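Local atomic coordinates of p-47 protein (Clostridium botulinum E1 str. 'BoNT E Beluga', PDB entry 5WIX), a protein that is of unknown function but resembles bactericidal/permeability-increasing protein in topology, with a TULIP-type fold, and may therefore bind lipids. Residues P297-S303 with T314-V320; Q58-M62 with F154-I159; D24-S30 with E233-S239; L105-L109 with K136-S140; H37-Y41 with Q168-F173. All coordinates share one frame; numbering follows the deposited sequence.

Contact 1. Residues P297-S303 with T314-V320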
# COMPACT_ATOMS: atom_id res chain seq x y z
N PRO A 297 -32.11 -9.24 20.46
CA PRO A 297 -30.97 -9.65 21.29
C PRO A 297 -29.94 -8.55 21.35
O PRO A 297 -29.98 -7.66 20.50
CB PRO A 297 -30.44 -10.88 20.56
CG PRO A 297 -30.78 -10.61 19.13
CD PRO A 297 -32.10 -9.88 19.14
N GLU A 298 -29.05 -8.60 22.34
CA GLU A 298 -27.97 -7.62 22.40
C GLU A 298 -26.64 -8.29 22.71
O GLU A 298 -26.50 -9.00 23.71
CB GLU A 298 -28.27 -6.53 23.43
CG GLU A 298 -28.58 -7.05 24.80
CD GLU A 298 -29.29 -6.03 25.66
OE1 GLU A 298 -28.58 -5.38 26.47
OE2 GLU A 298 -30.54 -5.88 25.55
N ILE A 299 -25.67 -8.05 21.83
CA ILE A 299 -24.30 -8.49 22.07
C ILE A 299 -23.60 -7.51 22.99
O ILE A 299 -23.61 -6.30 22.75
CB ILE A 299 -23.52 -8.63 20.75
CG1 ILE A 299 -24.21 -9.60 19.80
CG2 ILE A 299 -22.14 -9.15 21.05
CD1 ILE A 299 -24.43 -9.07 18.39
N ASN A 300 -22.97 -8.02 24.05
CA ASN A 300 -22.40 -7.16 25.08
C ASN A 300 -20.91 -6.89 24.98
O ASN A 300 -20.46 -5.80 25.36
CB ASN A 300 -22.71 -7.75 26.45
CG ASN A 300 -24.08 -7.37 26.92
OD1 ASN A 300 -24.50 -6.22 26.77
ND2 ASN A 300 -24.80 -8.34 27.47
N ASP A 301 -20.14 -7.89 24.54
CA ASP A 301 -18.75 -7.68 24.12
C ASP A 301 -18.46 -8.43 22.82
O ASP A 301 -18.92 -9.56 22.60
CB ASP A 301 -17.76 -8.08 25.22
CG ASP A 301 -18.01 -9.47 25.77
OD1 ASP A 301 -18.39 -10.37 25.00
OD2 ASP A 301 -17.80 -9.66 26.99
N PHE A 302 -17.70 -7.78 21.94
CA PHE A 302 -17.51 -8.27 20.58
C PHE A 302 -16.07 -8.11 20.20
O PHE A 302 -15.46 -7.09 20.50
CB PHE A 302 -18.40 -7.50 19.63
CG PHE A 302 -18.24 -7.88 18.18
CD1 PHE A 302 -19.16 -8.73 17.57
CD2 PHE A 302 -17.23 -7.34 17.42
CE1 PHE A 302 -19.05 -9.05 16.24
CE2 PHE A 302 -17.11 -7.67 16.09
CZ PHE A 302 -18.03 -8.52 15.49
N SER A 303 -15.53 -9.12 19.53
CA SER A 303 -14.14 -9.09 19.13
C SER A 303 -13.92 -9.78 17.78
O SER A 303 -14.43 -10.88 17.54
CB SER A 303 -13.26 -9.73 20.19
OG SER A 303 -12.51 -10.78 19.61
N THR A 314 -14.00 -14.43 14.96
CA THR A 314 -14.94 -13.58 15.67
C THR A 314 -15.38 -14.22 16.98
O THR A 314 -15.63 -15.43 17.05
CB THR A 314 -16.13 -13.28 14.81
OG1 THR A 314 -15.67 -12.95 13.47
CG2 THR A 314 -16.91 -12.14 15.40
N ARG A 315 -15.44 -13.40 18.02
CA ARG A 315 -15.70 -13.88 19.38
C ARG A 315 -16.60 -12.89 20.11
O ARG A 315 -16.12 -11.92 20.68
CB ARG A 315 -14.38 -14.05 20.13
CG ARG A 315 -14.31 -15.28 21.00
CD ARG A 315 -13.00 -15.32 21.80
NE ARG A 315 -11.82 -15.24 20.94
CZ ARG A 315 -10.68 -14.65 21.29
NH1 ARG A 315 -10.57 -14.06 22.47
NH2 ARG A 315 -9.65 -14.63 20.44
N LEU A 316 -17.90 -13.15 20.07
CA LEU A 316 -18.90 -12.29 20.72
C LEU A 316 -19.69 -12.99 21.81
O LEU A 316 -19.80 -14.21 21.85
CB LEU A 316 -19.88 -11.72 19.69
CG LEU A 316 -20.58 -12.72 18.76
CD1 LEU A 316 -21.78 -13.40 19.42
CD2 LEU A 316 -20.99 -12.03 17.45
N SER A 317 -20.29 -12.19 22.69
CA SER A 317 -21.23 -12.73 23.66
C SER A 317 -22.24 -11.68 24.11
O SER A 317 -21.96 -10.48 24.14
CB SER A 317 -20.49 -13.27 24.87
OG SER A 317 -20.18 -12.22 25.77
N GLY A 318 -23.43 -12.15 24.45
CA GLY A 318 -24.53 -11.29 24.84
C GLY A 318 -25.76 -12.11 25.16
O GLY A 318 -25.68 -13.33 25.31
N ILE A 319 -26.91 -11.45 25.24
CA ILE A 319 -28.14 -12.11 25.66
C ILE A 319 -29.33 -11.71 24.80
O ILE A 319 -29.24 -10.78 24.00
CB ILE A 319 -28.47 -11.80 27.12
CG1 ILE A 319 -28.15 -10.33 27.41
CG2 ILE A 319 -27.68 -12.71 28.05
CD1 ILE A 319 -29.31 -9.41 27.25
N VAL A 320 -30.43 -12.42 24.99
CA VAL A 320 -31.69 -12.05 24.36
C VAL A 320 -32.84 -12.23 25.35
O VAL A 320 -33.10 -13.34 25.82
CB VAL A 320 -31.96 -12.87 23.08
CG1 VAL A 320 -31.65 -14.33 23.30
CG2 VAL A 320 -33.39 -12.68 22.64
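Glu298 and Ile319 form an antiparallel hydrogen-bonded pair, and Asp301 with Ser317 makes another, in the hairpin of strands 293-307 and 311-322. Asn300 and Asp301 both face Ser317, a classic beta bulge that shifts the register by one. Ser317 O there accepts hydrogen bonds from both Asn300 N, at 2.7 Å, and Asp301 N, at 3.2 Å, so one carbonyl serves two successive amides. Ile299 and Gly318 form a non-hydrogen-bonded pair, with Ile299 CA and Gly318 CA 3.9 Å apart.

The side chains sort to two faces. On one, Ser317 OG donates to Asp301 OD1 at 2.7 Å, meeting the carboxylate on its syn side but 32° out of its plane. Asp301 can reach the serine because its CG sits between its own N and carbonyl carbon (chi1 51°). Farther along, Ile319 lies beside Glu298, its CD1 3.5 Å from Glu298 CG, and so touches the aliphatic part of the acid.

The other face is apolar. Leu316 CB is 3.7 Å from Ile299 CG2, and it lies equally near Phe302 CD1, where the leucine meets the ring obliquely. Phe387 of helix 370-390 packs on Ile299 and Leu316, while Phe265 meets the Phe302 ring edge-to-face. The chemistry thus implies an amphipathic hairpin: carbon faces the long helix, and the serine-aspartate bond ties the two strands together on the other side, at the bulge itself.

Contact 2. Residues Q58-M62 with F154-I159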
# COMPACT_ATOMS: atom_id res chain seq x y z
N GLN A 58 38.22 23.43 -20.43
CA GLN A 58 37.49 22.16 -20.36
C GLN A 58 36.09 22.27 -20.97
O GLN A 58 35.46 23.33 -20.90
CB GLN A 58 37.40 21.69 -18.90
CG GLN A 58 38.74 21.60 -18.18
CD GLN A 58 38.62 21.10 -16.75
OE1 GLN A 58 38.17 19.98 -16.51
NE2 GLN A 58 39.01 21.95 -15.79
N GLU A 59 35.61 21.18 -21.59
CA GLU A 59 34.24 21.14 -22.11
C GLU A 59 33.74 19.73 -22.51
O GLU A 59 34.53 18.86 -22.91
CB GLU A 59 34.10 22.09 -23.31
CG GLU A 59 34.91 21.72 -24.53
CD GLU A 59 34.69 22.68 -25.69
OE1 GLU A 59 35.30 22.47 -26.76
OE2 GLU A 59 33.90 23.64 -25.53
N ILE A 60 32.42 19.52 -22.39
CA ILE A 60 31.73 18.32 -22.90
C ILE A 60 30.42 18.65 -23.59
O ILE A 60 29.70 19.57 -23.20
CB ILE A 60 31.39 17.28 -21.81
CG1 ILE A 60 30.45 17.86 -20.76
CG2 ILE A 60 32.62 16.78 -21.13
CD1 ILE A 60 29.95 16.81 -19.82
N LYS A 61 30.09 17.85 -24.60
CA LYS A 61 28.79 17.90 -25.24
C LYS A 61 28.26 16.48 -25.32
O LYS A 61 28.69 15.71 -26.18
CB LYS A 61 28.86 18.54 -26.63
N MET A 62 27.35 16.13 -24.42
CA MET A 62 26.80 14.77 -24.36
C MET A 62 25.39 14.65 -24.96
O MET A 62 24.46 15.32 -24.52
CB MET A 62 26.76 14.28 -22.90
CG MET A 62 28.02 13.57 -22.44
SD MET A 62 27.91 12.95 -20.74
CE MET A 62 27.84 14.47 -19.78
N PHE A 154 39.24 13.06 -15.72
CA PHE A 154 38.65 14.27 -16.27
C PHE A 154 37.20 14.06 -16.72
O PHE A 154 36.39 14.97 -16.53
CB PHE A 154 39.50 14.79 -17.44
CG PHE A 154 40.77 15.52 -17.02
CD1 PHE A 154 40.75 16.40 -15.95
CD2 PHE A 154 41.97 15.32 -17.70
CE1 PHE A 154 41.91 17.07 -15.57
CE2 PHE A 154 43.12 15.97 -17.33
CZ PHE A 154 43.10 16.85 -16.26
N ASN A 155 36.86 12.91 -17.30
CA ASN A 155 35.47 12.65 -17.72
C ASN A 155 34.57 12.79 -16.52
O ASN A 155 33.57 13.50 -16.56
CB ASN A 155 35.27 11.26 -18.36
CG ASN A 155 33.78 10.96 -18.73
OD1 ASN A 155 33.11 11.75 -19.41
ND2 ASN A 155 33.27 9.82 -18.27
N LYS A 156 34.95 12.12 -15.43
CA LYS A 156 34.13 12.09 -14.24
C LYS A 156 33.96 13.48 -13.61
O LYS A 156 32.84 13.88 -13.29
CB LYS A 156 34.72 11.10 -13.23
CG LYS A 156 34.77 9.67 -13.75
CD LYS A 156 35.72 8.89 -12.87
CE LYS A 156 35.24 7.48 -12.66
NZ LYS A 156 36.28 6.45 -13.02
N LEU A 157 35.06 14.21 -13.45
CA LEU A 157 34.99 15.60 -12.97
C LEU A 157 34.00 16.39 -13.82
O LEU A 157 33.15 17.12 -13.29
CB LEU A 157 36.38 16.26 -13.00
CG LEU A 157 36.51 17.79 -12.83
CD1 LEU A 157 35.71 18.32 -11.63
CD2 LEU A 157 37.99 18.21 -12.75
N LEU A 158 34.08 16.19 -15.13
CA LEU A 158 33.26 16.95 -16.06
C LEU A 158 31.81 16.48 -16.17
O LEU A 158 30.92 17.31 -16.14
CB LEU A 158 33.90 16.96 -17.45
CG LEU A 158 35.01 18.00 -17.67
CD1 LEU A 158 35.27 18.16 -19.16
CD2 LEU A 158 34.73 19.35 -17.00
N ILE A 159 31.55 15.17 -16.29
CA ILE A 159 30.15 14.78 -16.43
C ILE A 159 29.42 14.96 -15.13
O ILE A 159 28.24 14.70 -15.08
CB ILE A 159 29.92 13.31 -16.87
CG1 ILE A 159 30.17 12.34 -15.71
CG2 ILE A 159 30.71 12.98 -18.12
CD1 ILE A 159 29.11 11.26 -15.61
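Leu158 reaches from helix 153-159 to Gln58 and Ile60 of strand 58-70, spreading its two methyls over alternate residues of the strand. The short helix lies across the strand at 73°, with the axes 8.9 Å apart, a spacing bridged by side chains. It thus packs across the curled antiparallel sheet that contains strand 58-70, in a fold described as TULIP-like.

Apolar contacts come first. Leu158 CD1 rests 3.6 Å from Ile60 CG2, the two side chains sliding past each other in opposite directions. The other branch of the isoleucine is directed at the helix backbone, where Ile60 CD1 lies 4.0 Å from Ile159 CA. One step farther along the same face, the thioether of Met62 bends at its last torsion (chi3 -67°) and brings CE to 3.6 Å from Ile159 CG2; these two side chains cross at about a right angle.

A mixed polar and apolar contact follows at the start of the strand. The extended Gln58 chain carries its amide toward the helix, with Gln58 OE1 3.5 Å from Leu158 CD2 and more loosely facing Leu157 and the Phe154 ring.

The backbone bonds run within the helix or within the sheet: Leu158 N to Phe154 O at 3.0 Å, and Ile60 with Tyr51 of strand 48-53. Helix and sheet therefore adhere here through dispersion and burial of carbon, with the more polar glutamine placed toward the partly exposed border.

Contact 3. Residues D24-S30 with E233-S239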
# COMPACT_ATOMS: atom_id res chain seq x y z
N ASP A 24 3.11 2.13 7.25
CA ASP A 24 1.63 2.15 7.17
C ASP A 24 1.04 1.75 5.82
O ASP A 24 0.15 0.90 5.73
CB ASP A 24 1.08 3.53 7.54
CG ASP A 24 0.88 3.70 9.02
OD1 ASP A 24 0.57 2.69 9.70
OD2 ASP A 24 1.03 4.85 9.50
N ILE A 25 1.50 2.43 4.77
CA ILE A 25 1.15 2.06 3.41
C ILE A 25 2.42 2.11 2.60
O ILE A 25 3.18 3.08 2.69
CB ILE A 25 0.09 3.02 2.81
CG1 ILE A 25 -1.23 2.89 3.55
CG2 ILE A 25 -0.12 2.72 1.35
CD1 ILE A 25 -2.35 3.67 2.90
N VAL A 26 2.68 1.06 1.84
CA VAL A 26 3.88 0.99 1.01
C VAL A 26 3.46 0.87 -0.45
O VAL A 26 2.60 0.03 -0.76
CB VAL A 26 4.78 -0.19 1.42
CG1 VAL A 26 6.05 -0.24 0.59
CG2 VAL A 26 5.10 -0.11 2.91
N TYR A 27 4.02 1.71 -1.32
CA TYR A 27 3.78 1.60 -2.77
C TYR A 27 5.03 1.11 -3.50
O TYR A 27 6.14 1.37 -3.05
CB TYR A 27 3.35 2.94 -3.37
CG TYR A 27 2.29 3.63 -2.56
CD1 TYR A 27 0.94 3.43 -2.83
CD2 TYR A 27 2.63 4.46 -1.53
CE1 TYR A 27 -0.05 4.05 -2.09
CE2 TYR A 27 1.68 5.09 -0.78
CZ TYR A 27 0.33 4.89 -1.06
OH TYR A 27 -0.63 5.54 -0.29
N GLY A 28 4.84 0.43 -4.63
CA GLY A 28 5.96 -0.11 -5.39
C GLY A 28 5.76 -0.25 -6.89
O GLY A 28 4.65 -0.51 -7.36
N CYS A 29 6.85 -0.09 -7.64
CA CYS A 29 6.80 -0.21 -9.11
C CYS A 29 8.02 -0.91 -9.74
O CYS A 29 9.17 -0.76 -9.30
CB CYS A 29 6.63 1.18 -9.74
SG CYS A 29 6.30 1.16 -11.54
N SER A 30 7.75 -1.68 -10.79
CA SER A 30 8.78 -2.39 -11.54
C SER A 30 9.71 -1.41 -12.23
O SER A 30 9.25 -0.45 -12.86
CB SER A 30 8.14 -3.32 -12.57
OG SER A 30 9.09 -3.98 -13.40
N GLU A 233 2.87 -5.33 -12.43
CA GLU A 233 3.81 -4.22 -12.56
C GLU A 233 3.80 -3.28 -11.35
O GLU A 233 4.85 -2.83 -10.92
CB GLU A 233 3.49 -3.40 -13.80
CG GLU A 233 3.12 -4.22 -15.02
CD GLU A 233 2.69 -3.35 -16.18
OE1 GLU A 233 2.36 -2.16 -15.94
OE2 GLU A 233 2.69 -3.85 -17.34
N VAL A 234 2.62 -2.97 -10.83
CA VAL A 234 2.53 -2.07 -9.68
C VAL A 234 1.86 -2.76 -8.49
O VAL A 234 0.95 -3.58 -8.64
CB VAL A 234 1.76 -0.77 -10.03
CG1 VAL A 234 1.58 0.12 -8.81
CG2 VAL A 234 2.49 0.01 -11.08
N GLY A 235 2.35 -2.44 -7.30
CA GLY A 235 1.85 -3.01 -6.07
C GLY A 235 1.62 -1.97 -5.00
O GLY A 235 2.20 -0.86 -5.03
N LEU A 236 0.77 -2.35 -4.05
CA LEU A 236 0.34 -1.49 -2.94
C LEU A 236 0.10 -2.38 -1.73
O LEU A 236 -0.66 -3.35 -1.81
CB LEU A 236 -0.91 -0.71 -3.35
CG LEU A 236 -1.58 0.42 -2.54
CD1 LEU A 236 -2.21 1.46 -3.42
CD2 LEU A 236 -2.64 -0.18 -1.62
N LEU A 237 0.76 -2.06 -0.62
CA LEU A 237 0.60 -2.83 0.60
C LEU A 237 0.01 -2.03 1.76
O LEU A 237 0.64 -1.10 2.27
CB LEU A 237 1.94 -3.40 1.05
CG LEU A 237 1.71 -4.53 2.05
CD1 LEU A 237 0.58 -5.42 1.54
CD2 LEU A 237 2.98 -5.34 2.26
N ILE A 238 -1.20 -2.41 2.19
CA ILE A 238 -1.88 -1.77 3.32
C ILE A 238 -1.63 -2.53 4.63
O ILE A 238 -1.82 -3.76 4.68
CB ILE A 238 -3.39 -1.67 3.09
CG1 ILE A 238 -3.70 -0.65 1.99
CG2 ILE A 238 -4.10 -1.28 4.35
CD1 ILE A 238 -4.95 -0.99 1.21
N SER A 239 -1.20 -1.81 5.66
CA SER A 239 -0.96 -2.38 6.99
C SER A 239 -2.22 -3.05 7.53
O SER A 239 -3.33 -2.71 7.12
CB SER A 239 -0.51 -1.29 7.96
OG SER A 239 -1.63 -0.53 8.41
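Tyr27 and Leu236 lie side by side on the densely packed face of an antiparallel pair whose strands run at 170° to each other. Leu236 CD1 meets the tyrosine at the ring edge, near its plane, 3.6 Å from Tyr27 CE1. On the same face Cys29 SG is 4.0 Å from Val234 CG2, and Trp409 of strand 407-409 packs against both Cys29 and Val234.

The opposite face is thinner between the two strands. Val26 and Leu237 approach only as far as 4.3 Å between their CB atoms, and the next pair, Gly28 with Gly235, has no side chains at all. This face is buried too, Val26 packing on Ile227 and Leu237 on Cys427. Backbone bonding continues: Leu237 N reaches Val26 O at 2.8 Å, and Gly235 N reaches Gly28 O at 3.0 Å.

Toward solvent lies Glu233, the one partly exposed residue of an otherwise buried contact. Its carboxylate leads away from strand 25-30, and Glu233 OE1 accepts a hydrogen bond from the backbone N of Met432. At the far end, Ser239 N binds Asp24 O at 3.0 Å where strand 234-238 gives way to helix 240-252, for which Ser239 is the N-cap; Ser30 holds the same position before helix 31-42.

The sheet is central, consistent with that joining the two barrels of bactericidal/permeability-increasing protein. Cohesion probably rests on backbone bonding between two apolar, buried faces, and depends little on charge.

Contact 4. Residues L105-L109 with K136-S140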
# COMPACT_ATOMS: atom_id res chain seq x y z
N LEU A 105 26.12 5.70 -13.04
CA LEU A 105 25.95 6.69 -11.99
C LEU A 105 25.02 6.19 -10.90
O LEU A 105 24.24 5.27 -11.11
CB LEU A 105 25.38 7.98 -12.57
CG LEU A 105 26.06 8.41 -13.86
CD1 LEU A 105 25.31 9.54 -14.55
CD2 LEU A 105 27.46 8.83 -13.50
N GLU A 106 25.13 6.80 -9.73
CA GLU A 106 24.10 6.71 -8.70
C GLU A 106 23.58 8.11 -8.49
O GLU A 106 24.37 9.04 -8.35
CB GLU A 106 24.65 6.14 -7.39
CG GLU A 106 24.70 4.63 -7.32
CD GLU A 106 25.11 4.15 -5.94
OE1 GLU A 106 24.72 3.03 -5.55
OE2 GLU A 106 25.83 4.91 -5.24
N ILE A 107 22.26 8.27 -8.49
CA ILE A 107 21.65 9.59 -8.32
C ILE A 107 20.54 9.64 -7.27
O ILE A 107 19.92 8.61 -6.96
CB ILE A 107 21.07 10.12 -9.65
CG1 ILE A 107 21.93 9.70 -10.83
CG2 ILE A 107 20.97 11.62 -9.62
CD1 ILE A 107 21.59 10.45 -12.09
N LYS A 108 20.29 10.83 -6.73
CA LYS A 108 19.28 11.06 -5.72
C LYS A 108 17.92 11.49 -6.30
O LYS A 108 17.84 12.33 -7.21
CB LYS A 108 19.75 12.11 -4.71
CG LYS A 108 18.68 12.50 -3.69
CD LYS A 108 19.13 13.61 -2.75
CE LYS A 108 19.94 13.05 -1.60
NZ LYS A 108 19.98 13.99 -0.46
N LEU A 109 16.87 10.89 -5.77
CA LEU A 109 15.53 11.37 -6.02
C LEU A 109 14.98 12.04 -4.76
O LEU A 109 15.28 11.64 -3.63
CB LEU A 109 14.62 10.23 -6.43
CG LEU A 109 15.11 9.45 -7.63
CD1 LEU A 109 14.06 8.44 -8.04
CD2 LEU A 109 15.42 10.41 -8.76
N LYS A 136 28.18 16.06 -4.49
CA LYS A 136 27.20 16.16 -3.40
C LYS A 136 26.17 15.03 -3.46
O LYS A 136 26.14 14.17 -2.58
CB LYS A 136 26.51 17.52 -3.43
N VAL A 137 25.32 15.02 -4.49
CA VAL A 137 24.31 13.96 -4.61
C VAL A 137 24.34 13.26 -5.99
O VAL A 137 23.30 12.80 -6.49
CB VAL A 137 22.86 14.50 -4.33
CG1 VAL A 137 22.71 15.01 -2.87
CG2 VAL A 137 22.47 15.58 -5.31
N ILE A 138 25.53 13.20 -6.60
CA ILE A 138 25.80 12.31 -7.74
C ILE A 138 27.12 11.57 -7.52
O ILE A 138 28.15 12.20 -7.26
CB ILE A 138 25.93 13.02 -9.10
CG1 ILE A 138 24.74 13.90 -9.42
CG2 ILE A 138 26.07 11.99 -10.21
CD1 ILE A 138 24.61 14.20 -10.92
N VAL A 139 27.09 10.25 -7.62
CA VAL A 139 28.32 9.49 -7.48
C VAL A 139 28.59 8.79 -8.83
O VAL A 139 27.67 8.48 -9.58
CB VAL A 139 28.23 8.48 -6.26
CG1 VAL A 139 29.18 7.31 -6.40
CG2 VAL A 139 28.51 9.20 -4.93
N SER A 140 29.86 8.62 -9.18
CA SER A 140 30.22 7.89 -10.39
C SER A 140 30.72 6.51 -9.99
O SER A 140 31.64 6.37 -9.15
CB SER A 140 31.29 8.66 -11.18
OG SER A 140 31.27 8.31 -12.54
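Glu106 and Val139 form a hydrogen-bonded antiparallel pair, with strands 105-107 and 138-140 running at 165° and their axes 4.8 Å apart. Both backbone bonds of the pair are made, Glu106 N to Val139 O at 3.0 Å and Val139 N to Glu106 O at 3.1 Å.

Lys108 and Val137 carry the closest side-chain contact, just past the bonded residues. The lysine leaves the backbone with CG anti to N (chi1 174°) and bends at chi3, which lays its methylenes across the valine; Lys108 CE ends 3.6 Å from Val137 CG1. Contact here is made by the hydrocarbon of a charged residue, its ammonium lying beside the same methyl.

Strand 138-140 is a short addition to the curled antiparallel sheet that, in TULIP domains, forms a tubular wall. Strand 104-113 is bordered on its other side by strand 78-85, and at Lys108 its backbone partner passes to Ser126.

One face of the pair carries Leu105 and Ile107 with Ser140 and Ile138. Leu105 CD2 lies 4.0 Å from Ser140 OG, and the two isoleucines meet more loosely, at 4.4 Å between Ile107 CG2 and Ile138 CG1. On the reverse face Glu106 passes Val139 and makes a long, weak ion pair with Arg79.

Contact 5. Residues H37-Y41 with Q168-F173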
# COMPACT_ATOMS: atom_id res chain seq x y z
N HIS A 37 9.11 4.19 -19.84
CA HIS A 37 8.60 5.56 -19.90
C HIS A 37 9.74 6.56 -19.83
O HIS A 37 9.62 7.70 -20.27
CB HIS A 37 7.58 5.81 -18.80
CG HIS A 37 6.24 5.21 -19.09
ND1 HIS A 37 5.60 4.34 -18.23
CD2 HIS A 37 5.43 5.33 -20.17
CE1 HIS A 37 4.46 3.95 -18.76
NE2 HIS A 37 4.33 4.54 -19.94
N LEU A 38 10.85 6.11 -19.26
CA LEU A 38 12.05 6.92 -19.23
C LEU A 38 12.62 7.02 -20.63
O LEU A 38 13.03 8.10 -21.06
CB LEU A 38 13.07 6.31 -18.27
CG LEU A 38 14.20 7.26 -17.90
CD1 LEU A 38 13.65 8.66 -17.72
CD2 LEU A 38 14.91 6.78 -16.63
N LYS A 39 12.61 5.90 -21.35
CA LYS A 39 13.24 5.82 -22.67
C LYS A 39 12.61 6.78 -23.67
O LYS A 39 13.32 7.48 -24.39
CB LYS A 39 13.20 4.39 -23.22
CG LYS A 39 13.63 4.32 -24.70
CD LYS A 39 13.38 2.96 -25.36
CE LYS A 39 14.57 1.99 -25.18
NZ LYS A 39 15.89 2.52 -25.69
N ASN A 40 11.28 6.82 -23.73
CA ASN A 40 10.61 7.68 -24.71
C ASN A 40 10.36 9.08 -24.17
O ASN A 40 9.85 9.95 -24.89
CB ASN A 40 9.31 7.05 -25.20
CG ASN A 40 8.30 6.90 -24.11
OD1 ASN A 40 8.66 6.74 -22.95
ND2 ASN A 40 7.02 6.94 -24.47
N TYR A 41 10.72 9.31 -22.91
CA TYR A 41 10.87 10.68 -22.42
C TYR A 41 12.18 11.22 -22.99
O TYR A 41 12.31 12.41 -23.28
CB TYR A 41 10.86 10.77 -20.89
CG TYR A 41 11.30 12.13 -20.38
CD1 TYR A 41 10.45 13.23 -20.43
CD2 TYR A 41 12.58 12.32 -19.88
CE1 TYR A 41 10.85 14.47 -19.98
CE2 TYR A 41 12.99 13.56 -19.42
CZ TYR A 41 12.13 14.63 -19.47
OH TYR A 41 12.56 15.86 -19.02
N GLN A 168 16.82 20.73 -16.89
CA GLN A 168 16.53 20.19 -18.22
C GLN A 168 15.81 18.85 -18.15
O GLN A 168 14.95 18.57 -18.98
CB GLN A 168 17.81 20.06 -19.04
CG GLN A 168 17.58 19.42 -20.39
CD GLN A 168 18.49 20.00 -21.45
OE1 GLN A 168 19.17 21.00 -21.22
NE2 GLN A 168 18.51 19.36 -22.61
N VAL A 169 16.16 18.03 -17.16
CA VAL A 169 15.47 16.76 -16.97
C VAL A 169 14.34 16.86 -15.93
O VAL A 169 14.57 16.76 -14.73
CB VAL A 169 16.43 15.66 -16.53
CG1 VAL A 169 15.67 14.34 -16.40
CG2 VAL A 169 17.57 15.55 -17.52
N SER A 170 13.13 17.06 -16.41
CA SER A 170 11.99 17.24 -15.52
C SER A 170 11.11 15.99 -15.46
O SER A 170 9.90 16.10 -15.28
CB SER A 170 11.16 18.45 -15.95
OG SER A 170 10.73 18.32 -17.30
N TYR A 171 11.72 14.81 -15.59
CA TYR A 171 10.93 13.59 -15.65
C TYR A 171 10.27 13.25 -14.32
O TYR A 171 10.90 13.32 -13.27
CB TYR A 171 11.76 12.39 -16.09
CG TYR A 171 10.90 11.17 -16.21
CD1 TYR A 171 9.86 11.14 -17.12
CD2 TYR A 171 11.10 10.06 -15.39
CE1 TYR A 171 9.03 10.04 -17.23
CE2 TYR A 171 10.28 8.95 -15.49
CZ TYR A 171 9.24 8.95 -16.41
OH TYR A 171 8.41 7.86 -16.54
N ILE A 172 9.00 12.87 -14.40
CA ILE A 172 8.19 12.60 -13.22
C ILE A 172 8.08 11.12 -12.93
O ILE A 172 7.31 10.42 -13.57
CB ILE A 172 6.78 13.13 -13.39
CG1 ILE A 172 6.80 14.53 -14.01
CG2 ILE A 172 6.07 13.11 -12.05
CD1 ILE A 172 5.41 15.02 -14.42
N PHE A 173 8.83 10.65 -11.94
CA PHE A 173 8.84 9.23 -11.61
C PHE A 173 7.55 8.75 -10.97
O PHE A 173 7.18 7.59 -11.10
CB PHE A 173 10.01 8.91 -10.69
CG PHE A 173 11.33 8.84 -11.40
CD1 PHE A 173 11.55 7.90 -12.37
CD2 PHE A 173 12.36 9.72 -11.07
CE1 PHE A 173 12.76 7.84 -13.02
CE2 PHE A 173 13.56 9.66 -11.71
CZ PHE A 173 13.76 8.72 -12.69
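Gln168 meets Tyr41 through its backbone, its carbonyl O lying 3.6 Å from Tyr41 OH. Val169 follows alongside the same ring, obliquely, with its CG1 4.1 Å from Tyr41 CE2. At Ser170 the loop is fixed to helix 31-42 by a hydrogen bond: Ser170 N donates to Tyr41 OH at 2.9 Å, in a bent geometry of 141°.

Tyr171 is the centre of the contact. Its CB sits over one face of the Tyr41 ring, 4.0 Å from the centroid, a CH-pi contact. The two rings slide past each other with planes at 42°, an oblique pairing. Over one face of Tyr171 comes Leu38 CD1, 4.1 Å from that centroid; the leucine reaches it because its CG is anti to its backbone N (chi1 -165°). The phenol passes His37 and bonds to Asn410 OD1, which holds the far end of the ring. Phe173 completes the series, receiving Leu38 CD2 at its edge, near the ring plane, while Tyr171 CD2 lies over its face.

Aromatic side chains of an irregular loop thus interleave with one side of a helix, and at Phe173 the loop runs into the sheet beside Leu123. Helix 31-42, held beside the curled sheet by this loop, is consistent with the TULIP plan, in which a sheet wraps round a helix.

In the fold
The five contacts are spread along an elongated molecule. The centre of contact 3 lies about 4 Å from the centre of the chain, whereas contacts 1 and 2 lie on opposite sides of it, their centres 74 Å apart. Contacts 2, 4 and 5 share one half: Ile159 CD1 of contact 2 touches Leu105 CD2 of contact 4 at 3.6 Å, and Leu109 CD2 of contact 4 touches Phe173 CE2 of contact 5 at 3.6 Å, so strand 104-113 links contacts 2 and 5. Contact 3 leads to contact 5 through the chain itself, as strand 25-30 runs into helix 31-42. Contact 1 stands apart, about 17 Å from contact 3 between nearest atoms.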